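Local coordinates for putative hydrolase (Chromobacterium violaceum, PDB 3MCW), which probably acts as a hydrolase of the isochorismatase family, at residues 19-24 with 76-81; 56-61 with 89-94; 117-122 with 146-151; 26-31 with 66-71; 13-18 with 43-48. All coordinates share one frame; numbering follows the deposited sequence.

Interaction 1. Residues 19-24 with 76-81; sequences DMQQAV and HAFKPE
Gln-21 and Phe-78 are joined by a single beta bridge, their CA atoms 4.1 Å apart, and the backbone bonds flanking it make the tight part of the contact. The N-H of Lys-79 points almost straight (176°) at Met-20 O, 2.9 Å away, while Gln-22 N donates to Ala-77 O at 2.9 Å. Behind these bonds lies the buried chain of Lys-79. Its CB and CG pass close by Met-20 O, and its side chain crosses that of Val-24 at about a right angle, CE 3.6 Å from CG2. The final bend of the chain (chi4 -77°) delivers NZ to salt bridges with Glu-38 and Asp-25. Residues 19-24 begin the loop that follows strand 14-18 at the C-terminal end of the parallel sheet, and an inverse gamma turn is centred on Met-20, a selenomethionine. Gln-21 is also buried: its NE2 donates to His-76 O at 3.0 Å, the oxygen falling in the amide plane, and its OE1 accepts from the backbone N of His-60. The imidazole of His-76, turned 83° to that amide, sends NE2 to Asp-61. On the looser, partly exposed side, Gln-22 stretches along the 76-81 segment until NE2 donates to Phe-78 O at 3.0 Å, coming from above the carbonyl plane, with Ala-77 CB and the ring of Pro-80 beside it.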
# COMPACT_ATOMS: atom_id res chain seq x y z
N ASP A 19 10.19 -10.35 6.40
CA ASP A 19 9.82 -11.60 5.78
C ASP A 19 10.95 -12.30 5.00
O ASP A 19 10.71 -12.98 4.01
CB ASP A 19 8.60 -11.44 4.86
CG ASP A 19 7.34 -11.02 5.57
OD1 ASP A 19 7.31 -10.92 6.80
OD2 ASP A 19 6.34 -10.73 4.84
N MSE A 20 12.17 -12.18 5.50
CA MSE A 20 13.35 -12.75 4.85
C MSE A 20 13.50 -14.21 5.25
O MSE A 20 14.40 -14.59 5.98
CB MSE A 20 14.59 -11.92 5.16
CG MSE A 20 14.56 -10.59 4.45
SE MSE A 20 14.80 -10.74 2.52
CE MSE A 20 16.80 -10.84 2.81
N GLN A 21 12.57 -15.00 4.74
CA GLN A 21 12.38 -16.41 5.04
C GLN A 21 12.69 -17.24 3.80
O GLN A 21 12.64 -16.77 2.66
CB GLN A 21 10.97 -16.66 5.56
CG GLN A 21 10.72 -16.05 6.93
CD GLN A 21 9.26 -15.79 7.19
OE1 GLN A 21 8.78 -14.67 6.93
NE2 GLN A 21 8.53 -16.81 7.67
N GLN A 22 13.04 -18.50 4.04
CA GLN A 22 13.49 -19.37 2.97
C GLN A 22 12.40 -19.64 1.92
O GLN A 22 12.72 -19.96 0.78
CB GLN A 22 14.07 -20.66 3.53
CG GLN A 22 15.33 -20.38 4.36
CD GLN A 22 15.87 -21.58 5.09
OE1 GLN A 22 15.78 -22.67 4.60
NE2 GLN A 22 16.40 -21.37 6.29
N ALA A 23 11.14 -19.43 2.28
CA ALA A 23 10.00 -19.53 1.37
C ALA A 23 10.23 -18.82 0.07
O ALA A 23 9.81 -19.32 -0.99
CB ALA A 23 8.75 -18.94 2.03
N VAL A 24 10.85 -17.64 0.12
CA VAL A 24 10.94 -16.82 -1.06
C VAL A 24 11.93 -17.32 -2.07
O VAL A 24 11.97 -16.79 -3.17
CB VAL A 24 11.18 -15.36 -0.74
CG1 VAL A 24 10.11 -14.79 0.23
CG2 VAL A 24 12.52 -15.14 -0.17
N HIS A 76 9.44 -21.70 6.17
CA HIS A 76 9.06 -20.76 7.21
C HIS A 76 10.26 -20.18 7.95
O HIS A 76 10.18 -19.12 8.52
CB HIS A 76 8.08 -21.42 8.19
CG HIS A 76 7.54 -20.46 9.19
ND1 HIS A 76 7.97 -20.44 10.50
CD2 HIS A 76 6.69 -19.41 9.05
CE1 HIS A 76 7.35 -19.47 11.14
NE2 HIS A 76 6.56 -18.83 10.28
N ALA A 77 11.38 -20.90 7.96
CA ALA A 77 12.58 -20.45 8.68
C ALA A 77 13.16 -19.19 8.08
O ALA A 77 13.11 -19.00 6.87
CB ALA A 77 13.64 -21.56 8.67
N PHE A 78 13.75 -18.35 8.91
CA PHE A 78 14.52 -17.22 8.39
C PHE A 78 15.69 -17.70 7.54
O PHE A 78 16.27 -18.77 7.80
CB PHE A 78 15.01 -16.32 9.52
CG PHE A 78 13.93 -15.44 10.08
CD1 PHE A 78 13.51 -14.31 9.41
CD2 PHE A 78 13.32 -15.71 11.30
CE1 PHE A 78 12.53 -13.48 9.92
CE2 PHE A 78 12.34 -14.89 11.80
CZ PHE A 78 11.94 -13.78 11.11
N LYS A 79 16.04 -16.89 6.54
CA LYS A 79 17.25 -17.10 5.76
C LYS A 79 18.44 -16.98 6.71
O LYS A 79 18.48 -16.12 7.60
CB LYS A 79 17.35 -16.04 4.65
CG LYS A 79 16.35 -16.26 3.54
CD LYS A 79 16.25 -15.00 2.66
CE LYS A 79 15.79 -15.36 1.28
NZ LYS A 79 16.90 -15.95 0.44
N PRO A 80 19.45 -17.84 6.53
CA PRO A 80 20.57 -17.84 7.46
C PRO A 80 21.32 -16.50 7.50
O PRO A 80 21.80 -16.15 8.58
CB PRO A 80 21.47 -18.97 6.93
CG PRO A 80 20.98 -19.24 5.56
CD PRO A 80 19.58 -18.85 5.47
N GLU A 81 21.32 -15.74 6.39
CA GLU A 81 22.01 -14.46 6.31
C GLU A 81 21.50 -13.47 7.33
O GLU A 81 22.20 -12.53 7.70
CB GLU A 81 21.89 -13.83 4.91
CG GLU A 81 22.60 -14.54 3.81
CD GLU A 81 21.73 -15.54 3.07
OE1 GLU A 81 20.71 -16.01 3.62
OE2 GLU A 81 22.10 -15.87 1.94

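Interaction 2. Residues 56-61 with 89-94; sequences IHIRHD and TVIAKQ. With EDO (1,2-ethanediol), chain L.
His-57 and Arg-59 carry the backbone ladder between two parallel strands: His-57 N donates to Thr-89 O, Ile-91 N to His-57 O (2.9 Å), Arg-59 N to Ile-91 O and Lys-93 N to Arg-59 O. Asp-61 N extends it with a nearly straight bond (170°) to Lys-93 O, and beyond that a water joins Asp-61 O to Gln-94 O. Apolar packing occupies one face, where Ile-56 CG2 meets Ile-91 CD1 at 3.9 Å and Ile-58 runs alongside Ile-91, CD1 against CB. Farther on, Ile-58 CG2 supports the aliphatic part of Lys-93, 3.6 Å from CD. Polar groups gather at the C-terminal end. Lys-93 NZ donates to His-60 ND1 (2.9 Å), somewhat out of the ring plane, and also forms a salt bridge with Asp-19. On the other face Arg-59 forms a side-on salt bridge with Asp-61, itself also bonded to His-76: NE meets OD1 and NH2 meets OD2, each oxygen using its syn lone pair; OD2 then sits 3.4 Å from Ala-92 CB. Strand 89-93, outermost in the chain's sheet, thus joins strand 55-60 in the parallel alpha/beta sheet of the isochorismatase fold.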
# COMPACT_ATOMS: atom_id res chain seq x y z
N ILE A 56 13.91 -4.95 14.73
CA ILE A 56 12.77 -5.88 14.79
C ILE A 56 12.78 -6.71 13.50
O ILE A 56 12.82 -6.15 12.39
CB ILE A 56 11.42 -5.14 14.92
CG1 ILE A 56 11.35 -4.37 16.25
CG2 ILE A 56 10.25 -6.09 14.76
CD1 ILE A 56 10.13 -3.46 16.36
N HIS A 57 12.69 -8.02 13.66
CA HIS A 57 12.46 -8.95 12.56
C HIS A 57 10.96 -9.18 12.42
O HIS A 57 10.30 -9.52 13.39
CB HIS A 57 13.14 -10.28 12.83
CG HIS A 57 14.58 -10.24 13.14
ND1 HIS A 57 15.53 -10.31 12.15
CD2 HIS A 57 15.22 -10.12 14.33
CE1 HIS A 57 16.71 -10.26 12.75
NE2 HIS A 57 16.56 -10.14 14.07
N ILE A 58 10.42 -9.00 11.21
CA ILE A 58 9.06 -9.35 10.90
C ILE A 58 9.05 -10.68 10.18
O ILE A 58 9.80 -10.89 9.21
CB ILE A 58 8.39 -8.25 10.03
CG1 ILE A 58 8.38 -6.90 10.73
CG2 ILE A 58 6.98 -8.70 9.59
CD1 ILE A 58 7.67 -6.85 12.08
N ARG A 59 8.21 -11.59 10.64
CA ARG A 59 8.08 -12.92 10.13
C ARG A 59 6.66 -13.13 9.60
O ARG A 59 5.71 -12.75 10.27
CB ARG A 59 8.30 -13.96 11.28
CG ARG A 59 8.56 -15.35 10.84
CD ARG A 59 8.70 -16.28 12.02
NE ARG A 59 7.45 -16.50 12.70
CZ ARG A 59 7.33 -17.05 13.91
NH1 ARG A 59 8.42 -17.33 14.62
NH2 ARG A 59 6.14 -17.27 14.42
N HIS A 60 6.51 -13.78 8.46
CA HIS A 60 5.20 -14.07 7.92
C HIS A 60 4.81 -15.51 8.25
O HIS A 60 5.57 -16.45 8.02
CB HIS A 60 5.17 -13.87 6.40
CG HIS A 60 3.78 -13.86 5.88
ND1 HIS A 60 2.95 -12.76 6.04
CD2 HIS A 60 3.06 -14.82 5.28
CE1 HIS A 60 1.78 -13.06 5.52
NE2 HIS A 60 1.82 -14.30 5.05
N ASP A 61 3.62 -15.64 8.84
CA ASP A 61 3.06 -16.91 9.20
C ASP A 61 1.77 -17.14 8.41
O ASP A 61 0.95 -16.27 8.26
CB ASP A 61 2.72 -16.93 10.69
CG ASP A 61 3.92 -16.92 11.62
OD1 ASP A 61 5.06 -16.80 11.18
OD2 ASP A 61 3.71 -16.98 12.86
N THR A 89 13.91 -9.00 19.03
CA THR A 89 12.47 -8.95 18.83
C THR A 89 12.08 -9.50 17.46
O THR A 89 12.57 -9.05 16.44
CB THR A 89 11.94 -7.54 18.98
OG1 THR A 89 12.35 -7.03 20.25
CG2 THR A 89 10.43 -7.45 18.81
N VAL A 90 11.18 -10.47 17.49
CA VAL A 90 10.57 -11.05 16.28
C VAL A 90 9.06 -10.88 16.44
O VAL A 90 8.51 -11.28 17.47
CB VAL A 90 10.92 -12.55 16.12
CG1 VAL A 90 10.22 -13.14 14.90
CG2 VAL A 90 12.43 -12.77 16.06
N ILE A 91 8.42 -10.28 15.44
CA ILE A 91 6.99 -10.08 15.40
C ILE A 91 6.43 -10.83 14.22
O ILE A 91 6.84 -10.61 13.08
CB ILE A 91 6.58 -8.61 15.35
CG1 ILE A 91 7.08 -7.88 16.61
CG2 ILE A 91 5.10 -8.43 15.13
CD1 ILE A 91 6.83 -6.41 16.63
N ALA A 92 5.50 -11.74 14.48
CA ALA A 92 4.85 -12.52 13.46
C ALA A 92 3.60 -11.82 12.95
O ALA A 92 2.83 -11.24 13.74
CB ALA A 92 4.47 -13.92 14.00
N LYS A 93 3.36 -11.89 11.66
CA LYS A 93 2.15 -11.34 11.05
C LYS A 93 1.50 -12.37 10.16
O LYS A 93 2.13 -13.32 9.72
CB LYS A 93 2.49 -10.10 10.21
CG LYS A 93 3.29 -10.37 8.95
CD LYS A 93 3.67 -9.05 8.23
CE LYS A 93 4.52 -9.23 6.98
NZ LYS A 93 3.84 -9.95 5.94
N GLN A 94 0.21 -12.17 9.86
CA GLN A 94 -0.53 -13.07 8.98
C GLN A 94 -1.07 -12.37 7.76
O GLN A 94 -1.65 -13.03 6.93
CB GLN A 94 -1.68 -13.73 9.72
CG GLN A 94 -1.20 -14.71 10.75
CD GLN A 94 -2.33 -15.55 11.30
OE1 GLN A 94 -3.18 -16.09 10.56
NE2 GLN A 94 -2.34 -15.69 12.59
C1 EDO L . 13.53 -3.34 19.66
O1 EDO L . 13.14 -4.52 19.01
C2 EDO L . 14.80 -3.65 20.40
O2 EDO L . 15.89 -3.75 19.46
O HOH W 1 -1.16 -15.68 6.49

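Interaction 3. Residues 117-122 with 146-151; sequences VVAGVS and DGCFTF
Val-121, in one of its two conformers, holds CG2 anti to the backbone N, and Phe-149 tucks CG between its own N and carbonyl carbon (chi1 70°); together these torsions lay the methyl over the face of the ring. CG2 stands 3.7 Å from the ring centroid and only 14° off the normal, a CH-pi contact, and the same methyl comes within 4.2 Å of Phe-151 CE2. Backbone pairing is much slacker. The bonds from Gly-120 N to Gly-147 O and from Phe-149 N to Gly-120 O are both weak, the latter 3.4 Å long, and close CA-H contacts accompany them: Cys-148 CA to Gly-120 O at 3.1 Å and Ser-122 CA to Phe-149 O at the same distance. Cys-148 places SG beside Ala-119 and Gly-120. A cis peptide precedes Ser-122, whose CB lies 3.5 Å from Thr-150 OG1; that hydroxyl is hydrogen-bonded to Ser-124. Ser-122 occupies the N-cap of helix 123-136, with OG in a weak bond to Asn-125 N. Arg-32 makes a cation-pi contact with Phe-149. The two strand ends, weakly bonded to each other, belong to a beta-alpha-beta unit formed by strand 115-121, helix 123-136 and strand 140-149.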
# COMPACT_ATOMS: atom_id res chain seq x y z
N VAL A 117 14.16 2.08 9.33
CA VAL A 117 14.95 1.70 8.16
C VAL A 117 14.44 0.33 7.77
O VAL A 117 14.52 -0.61 8.55
CB VAL A 117 16.46 1.67 8.49
CG1 VAL A 117 17.25 1.14 7.30
CG2 VAL A 117 16.90 3.08 8.90
N VAL A 118 13.88 0.22 6.57
CA VAL A 118 13.15 -0.96 6.16
C VAL A 118 13.85 -1.67 5.02
O VAL A 118 14.32 -1.04 4.06
CB VAL A 118 11.69 -0.61 5.72
CG1 VAL A 118 10.95 -1.78 5.25
CG2 VAL A 118 10.95 0.10 6.89
N ALA A 119 13.87 -3.00 5.10
CA ALA A 119 14.36 -3.84 3.99
C ALA A 119 13.64 -5.16 4.07
O ALA A 119 13.11 -5.52 5.10
CB ALA A 119 15.87 -4.03 4.06
N GLY A 120 13.61 -5.90 2.97
CA GLY A 120 13.08 -7.24 2.96
C GLY A 120 12.37 -7.57 1.66
O GLY A 120 12.71 -7.04 0.59
N VAL A 121 11.40 -8.47 1.76
CA VAL A 121 10.82 -9.06 0.56
C VAL A 121 9.31 -9.21 0.77
O VAL A 121 8.85 -9.54 1.89
CB VAL A 121 11.50 -10.41 0.25
CG1 VAL A 121 11.33 -11.39 1.43
CG2 VAL A 121 11.01 -11.02 -1.07
N SER A 122 8.48 -9.00 -0.26
CA SER A 122 8.85 -8.46 -1.57
C SER A 122 8.62 -6.96 -1.61
O SER A 122 7.73 -6.41 -0.94
CB SER A 122 8.07 -9.11 -2.68
OG SER A 122 6.81 -8.54 -2.81
N ASP A 146 18.23 -1.55 -2.05
CA ASP A 146 19.17 -2.61 -2.42
C ASP A 146 19.10 -3.83 -1.53
O ASP A 146 19.62 -4.88 -1.86
CB ASP A 146 20.60 -2.08 -2.53
CG ASP A 146 21.14 -1.50 -1.24
OD1 ASP A 146 20.38 -0.86 -0.48
OD2 ASP A 146 22.36 -1.63 -0.99
N GLY A 147 18.46 -3.67 -0.35
CA GLY A 147 18.14 -4.78 0.53
C GLY A 147 16.76 -5.33 0.33
O GLY A 147 16.28 -6.12 1.14
N CYS A 148 16.08 -4.94 -0.74
CA CYS A 148 14.76 -5.44 -1.06
C CYS A 148 14.81 -6.17 -2.39
O CYS A 148 15.65 -5.85 -3.26
CB CYS A 148 13.74 -4.30 -1.19
SG CYS A 148 13.47 -3.37 0.33
N PHE A 149 13.91 -7.10 -2.61
CA PHE A 149 13.74 -7.69 -3.92
C PHE A 149 12.28 -8.08 -4.12
O PHE A 149 11.51 -8.17 -3.15
CB PHE A 149 14.70 -8.89 -4.15
CG PHE A 149 14.44 -10.14 -3.40
CD1 PHE A 149 15.01 -10.35 -2.16
CD2 PHE A 149 13.72 -11.16 -3.97
CE1 PHE A 149 14.87 -11.55 -1.52
CE2 PHE A 149 13.57 -12.37 -3.34
CZ PHE A 149 14.15 -12.57 -2.12
N THR A 150 11.93 -8.32 -5.38
CA THR A 150 10.62 -8.75 -5.76
C THR A 150 10.73 -9.69 -6.96
O THR A 150 11.83 -10.15 -7.28
CB THR A 150 9.67 -7.55 -5.97
OG1 THR A 150 8.33 -8.04 -6.02
CG2 THR A 150 10.06 -6.72 -7.20
N PHE A 151 9.58 -9.98 -7.57
CA PHE A 151 9.44 -11.03 -8.57
C PHE A 151 8.81 -10.47 -9.82
O PHE A 151 8.05 -9.49 -9.82
CB PHE A 151 8.59 -12.18 -8.03
CG PHE A 151 9.13 -12.75 -6.77
CD1 PHE A 151 10.19 -13.67 -6.78
CD2 PHE A 151 8.66 -12.33 -5.54
CE1 PHE A 151 10.73 -14.14 -5.64
CE2 PHE A 151 9.20 -12.85 -4.37
CZ PHE A 151 10.24 -13.76 -4.43

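Interaction 4. Residues 26-31 with 66-71; sequences DPSWGP and NSTYRP. With EDO (1,2-ethanediol), chain I.
Trp-29 turns the edge of its indole to Thr-68, where two surface loops meet: a short 3-10 turn opened by an Asx turn at Asp-26, and a type I beta turn running from Ser-67 to Arg-70. Thr-68 OG1 lies near the indole plane, 3.3 Å from CZ2, and receives a weak, strongly bent bond (129°) from NE1, which also has a weak bond to Ala-23 O. With its hydroxyl set between backbone N and carbonyl carbon (chi1 59°), Thr-68 turns its methyl to Asp-26, CG2 3.8 Å from CB. The third approach is aromatic, Trp-29 CZ2 to Tyr-69 CE2 at 3.8 Å.

The next shell fixes these groups. Asp-26 OD1 takes the backbone N of Ser-28 on its anti side and, in one of the two conformers of that serine, Ser-28 OG from above the carboxylate plane, and so ties the turn that presents the tryptophan. In the other loop, Ser-67 OG accepts from Tyr-69 N in an ST turn, 2.9 Å, and is bonded in addition to Ser-62. Farther out, Phe-151 meets the ring of Trp-29 with the planes at about 30°, and Tyr-69 packs edge-to-face with His-60. A 1,2-ethanediol, probably from the crystallisation liquor, sits beside Trp-29 and Tyr-69: its O1 lies over one face of Trp-29 and in the plane of the Tyr-69 ring, 2.7 Å from the phenol OH in a hydrogen bond.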
# COMPACT_ATOMS: atom_id res chain seq x y z
N ASP A 26 11.64 -20.33 -3.18
CA ASP A 26 10.92 -21.34 -3.94
C ASP A 26 10.77 -20.89 -5.39
O ASP A 26 10.35 -19.77 -5.64
CB ASP A 26 9.55 -21.64 -3.33
CG ASP A 26 9.02 -22.92 -3.84
OD1 ASP A 26 8.47 -22.94 -4.92
OD2 ASP A 26 9.26 -23.98 -3.20
N PRO A 27 11.10 -21.75 -6.37
CA PRO A 27 11.01 -21.31 -7.76
C PRO A 27 9.61 -20.96 -8.19
O PRO A 27 9.45 -20.23 -9.18
CB PRO A 27 11.58 -22.49 -8.56
CG PRO A 27 12.04 -23.43 -7.63
CD PRO A 27 11.73 -23.07 -6.24
N SER A 28 8.59 -21.40 -7.45
CA SER A 28 7.17 -21.08 -7.68
C SER A 28 6.89 -19.58 -7.70
O SER A 28 5.89 -19.14 -8.28
CB SER A 28 6.22 -21.77 -6.64
OG SER A 28 6.35 -21.23 -5.32
N TRP A 29 7.70 -18.79 -7.00
CA TRP A 29 7.49 -17.35 -7.00
C TRP A 29 7.88 -16.67 -8.33
O TRP A 29 7.53 -15.52 -8.55
CB TRP A 29 8.24 -16.66 -5.86
CG TRP A 29 7.74 -17.07 -4.52
CD1 TRP A 29 8.35 -17.89 -3.64
CD2 TRP A 29 6.46 -16.74 -3.95
NE1 TRP A 29 7.56 -18.06 -2.52
CE2 TRP A 29 6.41 -17.36 -2.68
CE3 TRP A 29 5.38 -15.95 -4.37
CZ2 TRP A 29 5.30 -17.24 -1.84
CZ3 TRP A 29 4.28 -15.84 -3.53
CH2 TRP A 29 4.25 -16.48 -2.28
N GLY A 30 8.62 -17.38 -9.16
CA GLY A 30 9.14 -16.86 -10.40
C GLY A 30 10.42 -16.11 -10.19
O GLY A 30 10.95 -16.00 -9.08
N PRO A 31 10.99 -15.53 -11.26
CA PRO A 31 12.31 -14.92 -11.17
C PRO A 31 12.31 -13.66 -10.31
O PRO A 31 11.35 -12.89 -10.32
CB PRO A 31 12.67 -14.63 -12.63
CG PRO A 31 11.86 -15.62 -13.42
CD PRO A 31 10.57 -15.71 -12.67
N ASN A 66 -0.97 -24.86 1.66
CA ASN A 66 -0.12 -24.84 0.47
C ASN A 66 1.00 -23.80 0.47
O ASN A 66 1.84 -23.81 -0.44
CB ASN A 66 -0.98 -24.62 -0.78
N SER A 67 1.03 -22.92 1.46
CA SER A 67 1.92 -21.80 1.45
C SER A 67 3.35 -22.20 1.76
O SER A 67 3.60 -23.01 2.66
CB SER A 67 1.44 -20.75 2.46
OG SER A 67 2.41 -19.75 2.65
N THR A 68 4.28 -21.61 1.02
CA THR A 68 5.71 -21.74 1.30
C THR A 68 6.08 -21.15 2.67
O THR A 68 7.16 -21.42 3.17
CB THR A 68 6.58 -21.14 0.16
OG1 THR A 68 6.26 -19.75 -0.01
CG2 THR A 68 6.40 -21.89 -1.18
N TYR A 69 5.22 -20.29 3.25
CA TYR A 69 5.41 -19.72 4.61
C TYR A 69 4.63 -20.46 5.67
O TYR A 69 4.43 -19.93 6.77
CB TYR A 69 4.84 -18.34 4.68
CG TYR A 69 5.54 -17.38 3.86
CD1 TYR A 69 6.66 -16.69 4.33
CD2 TYR A 69 5.10 -17.15 2.58
CE1 TYR A 69 7.28 -15.75 3.55
CE2 TYR A 69 5.69 -16.25 1.81
CZ TYR A 69 6.80 -15.58 2.25
OH TYR A 69 7.33 -14.66 1.41
N ARG A 70 4.11 -21.64 5.34
CA ARG A 70 3.39 -22.41 6.33
C ARG A 70 4.34 -22.78 7.46
O ARG A 70 5.44 -23.31 7.20
CB ARG A 70 2.75 -23.68 5.68
N PRO A 71 3.96 -22.46 8.72
CA PRO A 71 4.82 -22.79 9.84
C PRO A 71 5.16 -24.28 9.92
O PRO A 71 4.48 -25.11 9.32
CB PRO A 71 3.99 -22.35 11.06
CG PRO A 71 3.14 -21.25 10.56
CD PRO A 71 2.79 -21.69 9.15
C1 EDO I . 6.75 -13.23 -1.65
O1 EDO I . 6.13 -14.32 -0.96
C2 EDO I . 5.78 -12.65 -2.64
O2 EDO I . 5.05 -11.59 -2.07

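Interaction 5. Residues 13-18 with 43-48; sequences PLLLLI and GLLQAW
Leu-15 rises from strand 14-18 straight into Trp-48 of helix 37-51, which packs on the sheet. Its CB lies over the five-membered ring of the indole, 3.5 Å from the centroid and just 2° off the normal, a close CH-pi contact. From there CG stands anti to the backbone N, and the chain heads for the helix backbone, where it forks. CD1 ends against Leu-44 CB at 4.1 Å. CD2 slips in beside Leu-45, 3.7 Å from its CA, while also touching Leu-44 CB and the CB and CG of Trp-48. A single leucine thus touches three helix residues.

The indole is held at its edge as well as on its face. Its NE1 donates to Pro-13 O at 2.9 Å, with the oxygen near the ring plane but the nitrogen above the plane of the carbonyl, and Pro-13 CG packs on CZ2. Trp-48 reaches this position with chi1 at -106°, well off the staggered values. Two residues along the strand, Leu-17 CD1 meets Leu-45 CD1 at 4.1 Å, the two side chains crossing at about a right angle.

The axes of strand 14-18 and of helix residues 43-48 approach to 9.7 Å and run largely against each other, 144° between their directions, as in the first half of a beta-alpha-beta crossover whose second strand is 55-60. Strand 14-18 lies between strands 55-60 and 115-121 in the sheet; on the helix, Leu-44 and Trp-48 also touch Ile-187 of helix 184-191.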
# COMPACT_ATOMS: atom_id res chain seq x y z
N PRO A 13 17.51 5.11 15.10
CA PRO A 13 16.74 4.55 14.01
C PRO A 13 16.62 3.04 14.19
O PRO A 13 17.58 2.36 14.58
CB PRO A 13 17.57 4.93 12.78
CG PRO A 13 18.98 5.01 13.30
CD PRO A 13 18.83 5.60 14.67
N LEU A 14 15.46 2.51 13.83
CA LEU A 14 15.12 1.12 14.05
C LEU A 14 15.13 0.36 12.72
O LEU A 14 14.45 0.77 11.76
CB LEU A 14 13.75 1.01 14.75
CG LEU A 14 13.29 -0.42 15.08
CD1 LEU A 14 12.49 -0.48 16.37
CD2 LEU A 14 12.49 -1.07 13.94
N LEU A 15 15.85 -0.75 12.68
CA LEU A 15 15.92 -1.62 11.48
C LEU A 15 14.80 -2.61 11.52
O LEU A 15 14.67 -3.38 12.49
CB LEU A 15 17.27 -2.36 11.47
CG LEU A 15 17.51 -3.24 10.25
CD1 LEU A 15 17.61 -2.43 8.95
CD2 LEU A 15 18.80 -4.05 10.46
N LEU A 16 13.97 -2.59 10.48
CA LEU A 16 12.80 -3.43 10.34
C LEU A 16 13.00 -4.33 9.13
O LEU A 16 12.97 -3.85 7.99
CB LEU A 16 11.55 -2.55 10.15
CG LEU A 16 10.21 -3.27 10.23
CD1 LEU A 16 9.93 -3.73 11.64
CD2 LEU A 16 9.10 -2.32 9.74
N LEU A 17 13.29 -5.61 9.37
CA LEU A 17 13.58 -6.60 8.31
C LEU A 17 12.34 -7.44 8.05
O LEU A 17 11.88 -8.13 8.95
CB LEU A 17 14.75 -7.48 8.71
CG LEU A 17 16.10 -6.79 8.81
CD1 LEU A 17 17.19 -7.79 9.27
CD2 LEU A 17 16.48 -6.11 7.52
N ILE A 18 11.84 -7.40 6.83
CA ILE A 18 10.54 -7.98 6.50
C ILE A 18 10.63 -9.30 5.74
O ILE A 18 11.07 -9.34 4.59
CB ILE A 18 9.68 -6.94 5.79
CG1 ILE A 18 9.43 -5.74 6.71
CG2 ILE A 18 8.38 -7.61 5.22
CD1 ILE A 18 8.74 -4.58 5.99
N GLY A 43 24.51 -6.85 6.01
CA GLY A 43 25.38 -5.73 6.35
C GLY A 43 24.67 -4.75 7.28
O GLY A 43 25.26 -4.23 8.23
N LEU A 44 23.40 -4.47 7.00
CA LEU A 44 22.62 -3.58 7.85
C LEU A 44 22.44 -4.22 9.24
O LEU A 44 22.65 -3.58 10.26
CB LEU A 44 21.26 -3.28 7.24
CG LEU A 44 21.27 -2.42 5.97
CD1 LEU A 44 19.86 -2.45 5.34
CD2 LEU A 44 21.72 -1.02 6.28
N LEU A 45 22.09 -5.50 9.27
CA LEU A 45 21.82 -6.22 10.53
C LEU A 45 23.08 -6.25 11.39
O LEU A 45 23.02 -6.01 12.59
CB LEU A 45 21.32 -7.62 10.21
CG LEU A 45 20.97 -8.55 11.37
CD1 LEU A 45 20.00 -7.87 12.32
CD2 LEU A 45 20.50 -9.89 10.83
N GLN A 46 24.22 -6.54 10.78
CA GLN A 46 25.48 -6.57 11.53
C GLN A 46 25.83 -5.21 12.11
O GLN A 46 26.28 -5.11 13.25
CB GLN A 46 26.64 -7.06 10.67
CG GLN A 46 27.90 -7.32 11.53
CD GLN A 46 29.11 -7.68 10.73
OE1 GLN A 46 29.72 -8.73 10.93
NE2 GLN A 46 29.50 -6.81 9.84
N ALA A 47 25.63 -4.14 11.33
CA ALA A 47 25.88 -2.81 11.82
C ALA A 47 24.96 -2.44 12.97
O ALA A 47 25.41 -1.83 13.96
CB ALA A 47 25.78 -1.80 10.70
N TRP A 48 23.68 -2.78 12.86
CA TRP A 48 22.72 -2.51 13.93
C TRP A 48 23.12 -3.24 15.19
O TRP A 48 23.06 -2.66 16.29
CB TRP A 48 21.29 -2.82 13.48
CG TRP A 48 20.46 -1.59 13.21
CD1 TRP A 48 19.52 -1.09 14.06
CD2 TRP A 48 20.51 -0.70 12.09
NE1 TRP A 48 19.00 0.06 13.54
CE2 TRP A 48 19.60 0.33 12.35
CE3 TRP A 48 21.22 -0.68 10.87
CZ2 TRP A 48 19.35 1.36 11.44
CZ3 TRP A 48 21.01 0.37 9.98
CH2 TRP A 48 20.06 1.37 10.27

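Interactions 3 and 5 are buried, interactions 1 and 2 partly so, and interaction 4 lies at the surface. Interactions 2, 3 and 5 share the parallel sheet: strand 14-18 bonds to 55-60 on one flank and 115-121 on the other. Interaction 5 is mainly apolar, interaction 2 a regular ladder with charged groups at its end, and interaction 3 a weakly bonded pairing supported by aromatic packing. The loops of interaction 1 touch interactions 2, 3 and 4, through Asp-19 with Lys-93, Val-24 with Phe-149 and Ala-23 with Trp-29. Interaction 4, nested within the loop closed by interaction 1, has one weak hydrogen bond and light side-chain packing, and lies about 25 Å, centre to centre, from interaction 5.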